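Local structure of acyl-coa oxidase (Arabidopsis thaliana, 1W07) at residues I392-C395 with R396-C399. The protein uses FAD to desaturate long- and medium-chain acyl-CoAs to 2-trans-enoyl-CoAs, passing the electrons to oxygen and yielding hydrogen peroxide. The protein carries 1 engineered substitution. Numbering follows the deposited sequence.
With FAD (flavin-adenine dinucleotide), chain C.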
ATOM      1  N   ILE B 392       3.950   0.877  -6.724  1.00 10.54           N
ATOM      2  CA  ILE B 392       5.084   0.299  -6.016  1.00 11.69           C
ATOM      3  C   ILE B 392       4.613  -0.842  -5.129  1.00 14.01           C
ATOM      4  O   ILE B 392       5.260  -1.888  -5.092  1.00 13.65           O
ATOM      5  CB  ILE B 392       5.800   1.338  -5.127  1.00 14.87           C
ATOM      6  CG1 ILE B 392       6.458   2.402  -6.003  1.00  9.46           C
ATOM      7  CG2 ILE B 392       6.846   0.631  -4.217  1.00 10.26           C
ATOM      8  CD1 ILE B 392       6.985   3.576  -5.210  1.00 14.83           C
ATOM      9  N   GLU B 393       3.507  -0.648  -4.408  1.00 11.96           N
ATOM     10  CA  GLU B 393       2.989  -1.698  -3.546  1.00 14.37           C
ATOM     11  C   GLU B 393       2.488  -2.870  -4.386  1.00 15.66           C
ATOM     12  O   GLU B 393       2.601  -4.033  -3.983  1.00 15.08           O
ATOM     13  CB  GLU B 393       1.869  -1.163  -2.626  1.00 15.04           C
ATOM     14  CG  GLU B 393       1.023  -2.274  -1.960  1.00 19.65           C
ATOM     15  CD  GLU B 393       1.842  -3.294  -1.159  1.00 25.46           C
ATOM     16  OE1 GLU B 393       1.297  -4.373  -0.821  1.00 25.91           O
ATOM     17  OE2 GLU B 393       3.020  -3.024  -0.843  1.00 23.58           O
ATOM     18  N   GLU B 394       1.933  -2.572  -5.555  1.00 15.53           N
ATOM     19  CA  GLU B 394       1.434  -3.626  -6.435  1.00 15.14           C
ATOM     20  C   GLU B 394       2.611  -4.447  -6.972  1.00 13.03           C
ATOM     21  O   GLU B 394       2.492  -5.663  -7.192  1.00 12.96           O
ATOM     22  CB  GLU B 394       0.657  -3.015  -7.592  1.00 12.16           C
ATOM     23  CG  GLU B 394       0.134  -4.024  -8.610  1.00 21.04           C
ATOM     24  CD  GLU B 394      -0.939  -4.988  -8.067  1.00 23.41           C
ATOM     25  OE1 GLU B 394      -1.335  -5.882  -8.835  1.00 28.49           O
ATOM     26  OE2 GLU B 394      -1.386  -4.866  -6.906  1.00 23.03           O
ATOM     27  N   CYS B 395       3.756  -3.803  -7.174  1.00 13.89           N
ATOM     28  CA  CYS B 395       4.916  -4.537  -7.663  1.00 12.28           C
ATOM     29  C   CYS B 395       5.376  -5.481  -6.574  1.00 11.46           C
ATOM     30  O   CYS B 395       5.908  -6.552  -6.866  1.00 10.00           O
ATOM     31  CB  CYS B 395       6.046  -3.583  -8.054  1.00  9.60           C
ATOM     32  SG  CYS B 395       5.793  -2.731  -9.628  1.00 15.89           S
ATOM     33  N   ARG B 396       5.169  -5.094  -5.315  1.00 11.91           N
ATOM     34  CA  ARG B 396       5.582  -5.963  -4.228  1.00 14.48           C
ATOM     35  C   ARG B 396       4.705  -7.221  -4.241  1.00 14.94           C
ATOM     36  O   ARG B 396       5.217  -8.337  -4.124  1.00 15.29           O
ATOM     37  CB  ARG B 396       5.492  -5.232  -2.883  1.00 16.63           C
ATOM     38  CG  ARG B 396       6.141  -5.993  -1.723  1.00 17.66           C
ATOM     39  CD  ARG B 396       5.778  -5.360  -0.398  1.00 19.66           C
ATOM     40  NE  ARG B 396       4.339  -5.471  -0.181  1.00 15.92           N
ATOM     41  CZ  ARG B 396       3.709  -6.616   0.060  1.00 17.06           C
ATOM     42  NH1 ARG B 396       4.387  -7.758   0.154  1.00 16.51           N
ATOM     43  NH2 ARG B 396       2.394  -6.626   0.168  1.00 12.53           N
ATOM     44  N   LYS B 397       3.393  -7.051  -4.418  1.00 11.27           N
ATOM     45  CA  LYS B 397       2.480  -8.187  -4.454  1.00 15.21           C
ATOM     46  C   LYS B 397       2.780  -9.078  -5.659  1.00 14.92           C
ATOM     47  O   LYS B 397       2.566 -10.296  -5.622  1.00 14.42           O
ATOM     48  CB  LYS B 397       1.022  -7.712  -4.525  1.00 15.78           C
ATOM     49  CG  LYS B 397       0.528  -6.993  -3.265  1.00 17.63           C
ATOM     50  CD  LYS B 397      -1.001  -7.025  -3.203  1.00 20.68           C
ATOM     51  CE  LYS B 397      -1.522  -6.398  -1.910  1.00 21.78           C
ATOM     52  NZ  LYS B 397      -1.313  -4.923  -1.868  1.00 20.44           N
ATOM     53  N   LEU B 398       3.259  -8.471  -6.738  1.00 13.16           N
ATOM     54  CA  LEU B 398       3.588  -9.222  -7.941  1.00 13.40           C
ATOM     55  C   LEU B 398       4.751 -10.186  -7.695  1.00 15.11           C
ATOM     56  O   LEU B 398       4.957 -11.131  -8.462  1.00 13.28           O
ATOM     57  CB  LEU B 398       3.931  -8.257  -9.083  1.00 12.84           C
ATOM     58  CG  LEU B 398       2.704  -7.569  -9.699  1.00 17.61           C
ATOM     59  CD1 LEU B 398       3.136  -6.424 -10.597  1.00 18.26           C
ATOM     60  CD2 LEU B 398       1.899  -8.593 -10.483  1.00 16.96           C
ATOM     61  N   CYS B 399       5.509  -9.947  -6.622  1.00 14.65           N
ATOM     62  CA  CYS B 399       6.645 -10.804  -6.290  1.00 16.04           C
ATOM     63  C   CYS B 399       6.247 -11.881  -5.263  1.00 15.82           C
ATOM     64  O   CYS B 399       7.101 -12.545  -4.678  1.00 15.21           O
ATOM     65  CB  CYS B 399       7.815  -9.966  -5.752  1.00 15.59           C
ATOM     66  SG  CYS B 399       8.689  -9.030  -6.956  1.00 16.43           S
TER
HETATM   67  PA  FAD C1660       3.694 -17.294  -6.477  1.00 21.64           P
HETATM   68  O1A FAD C1660       2.631 -18.325  -6.487  1.00 24.42           O
HETATM   69  O2A FAD C1660       5.053 -17.667  -6.931  1.00 17.34           O
HETATM   70  O5B FAD C1660       3.172 -16.020  -7.310  1.00 22.19           O
HETATM   71  C5B FAD C1660       4.045 -14.942  -7.659  1.00 19.47           C
HETATM   72  C4B FAD C1660       3.384 -14.064  -8.726  1.00 19.76           C
HETATM   73  O4B FAD C1660       3.000 -14.944  -9.804  1.00 15.69           O
HETATM   74  C3B FAD C1660       2.088 -13.444  -8.195  1.00 16.85           C
HETATM   75  O3B FAD C1660       1.791 -12.250  -8.926  1.00 18.44           O
HETATM   76  C2B FAD C1660       1.066 -14.535  -8.505  1.00 17.50           C
HETATM   77  O2B FAD C1660      -0.230 -13.951  -8.658  1.00 17.74           O
HETATM   78  C1B FAD C1660       1.565 -14.954  -9.891  1.00 15.32           C
HETATM   79  N9A FAD C1660       1.087 -16.308 -10.245  1.00 19.44           N
HETATM   80  C8A FAD C1660       1.558 -17.456  -9.753  1.00 21.05           C
HETATM   81  N7A FAD C1660       0.915 -18.480 -10.308  1.00 18.63           N
HETATM   82  C5A FAD C1660       0.033 -17.982 -11.171  1.00 20.55           C
HETATM   83  C6A FAD C1660      -0.894 -18.564 -12.025  1.00 19.52           C
HETATM   84  N6A FAD C1660      -0.999 -19.885 -12.113  1.00 21.18           N
HETATM   85  N1A FAD C1660      -1.684 -17.728 -12.825  1.00 22.83           N
HETATM   86  C2A FAD C1660      -1.520 -16.339 -12.748  1.00 19.60           C
HETATM   87  N3A FAD C1660      -0.629 -15.823 -11.917  1.00 20.43           N
HETATM   88  C4A FAD C1660       0.140 -16.600 -11.138  1.00 19.44           C
HETATM   89  N1  FAD C1660       4.376 -21.361   4.233  1.00 13.38           N
HETATM   90  C2  FAD C1660       4.411 -22.492   5.059  1.00 18.64           C
HETATM   91  O2  FAD C1660       4.585 -23.605   4.572  1.00 19.46           O
HETATM   92  N3  FAD C1660       4.294 -22.325   6.446  1.00 15.09           N
HETATM   93  C4  FAD C1660       4.159 -21.043   6.996  1.00 20.12           C
HETATM   94  O4  FAD C1660       4.064 -20.907   8.214  1.00 20.62           O
HETATM   95  C4X FAD C1660       4.128 -19.928   6.168  1.00 17.01           C
HETATM   96  N5  FAD C1660       4.058 -18.638   6.712  1.00 17.67           N
HETATM   97  C5X FAD C1660       4.060 -17.505   5.887  1.00 13.91           C
HETATM   98  C6  FAD C1660       4.127 -16.232   6.444  1.00  7.99           C
HETATM   99  C7  FAD C1660       4.286 -15.118   5.621  1.00 13.11           C
HETATM  100  C7M FAD C1660       4.406 -13.733   6.261  1.00 10.62           C
HETATM  101  C8  FAD C1660       4.367 -15.279   4.237  1.00 13.47           C
HETATM  102  C8M FAD C1660       4.590 -14.082   3.305  1.00 11.11           C
HETATM  103  C9  FAD C1660       4.281 -16.553   3.685  1.00 14.89           C
HETATM  104  C9A FAD C1660       4.128 -17.672   4.503  1.00 12.03           C
HETATM  105  N10 FAD C1660       4.144 -18.962   3.956  1.00 14.57           N
HETATM  106  C10 FAD C1660       4.229 -20.085   4.790  1.00 16.03           C
HETATM  107  C1' FAD C1660       4.161 -19.158   2.486  1.00 16.49           C
HETATM  108  C2' FAD C1660       2.754 -18.883   1.942  1.00 17.93           C
HETATM  109  O2' FAD C1660       1.802 -19.673   2.661  1.00 22.28           O
HETATM  110  C3' FAD C1660       2.585 -19.151   0.443  1.00 22.00           C
HETATM  111  O3' FAD C1660       2.947 -20.503   0.146  1.00 26.03           O
HETATM  112  C4' FAD C1660       3.421 -18.205  -0.421  1.00 20.10           C
HETATM  113  O4' FAD C1660       3.382 -16.869   0.085  1.00 19.62           O
HETATM  114  C5' FAD C1660       2.894 -18.217  -1.856  1.00 20.94           C
HETATM  115  O5' FAD C1660       3.505 -17.160  -2.596  1.00 24.70           O
HETATM  116  P   FAD C1660       4.523 -17.471  -3.799  1.00 22.99           P
HETATM  117  O1P FAD C1660       5.810 -16.820  -3.467  1.00 24.21           O
HETATM  118  O2P FAD C1660       4.513 -18.924  -4.080  1.00 22.72           O
HETATM  119  O3P FAD C1660       3.819 -16.667  -5.001  1.00 23.70           O
HETATM  120  O   HOH W   1      -1.837  -3.979  -4.279  1.00 39.78           O
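Glu-393 lies alongside Arg-396, its carboxylate nearly coplanar with the guanidinium, the two planes 29° apart. Arg-396 presents NE and NH2 along one edge, one to each carboxylate oxygen. Arg-396 NE reaches Glu-393 OE2 at 2.9 Å, and this oxygen lies in the guanidinium plane. Arg-396 NH2 meets Glu-393 OE1 on its syn lone pair at 2.7 Å, with OE1 tilted a little from that plane. The anti lone pair of Glu-393 OE1 takes a third bond, 2.9 Å from Lys-397 NZ. Two cations thus share one carboxylate oxygen, which probably favours the charged form of the glutamate. With CG of Glu-393 anti to the backbone N (chi1 165°), the carboxylate runs toward the following turn. This i to i+3 and i+4 salt-bridge network sits at the C-terminal end of helix 370-398, in the C-alpha1 domain. Val-418 of the second subunit packs on Glu-393 and Arg-396. A water links Lys-397 NZ (2.6 Å) to Glu-394 OE2 (2.8 Å), and Arg-333 forms a salt bridge with the other oxygen of Glu-394. In the last turn, Leu-398 N donates to Glu-394 O at 2.9 Å. Leu-398 O accepts a hydrogen bond from Gln-330, an FAD-binding residue, and lies 3.3 Å from FAD C4B of the adenosine ribose.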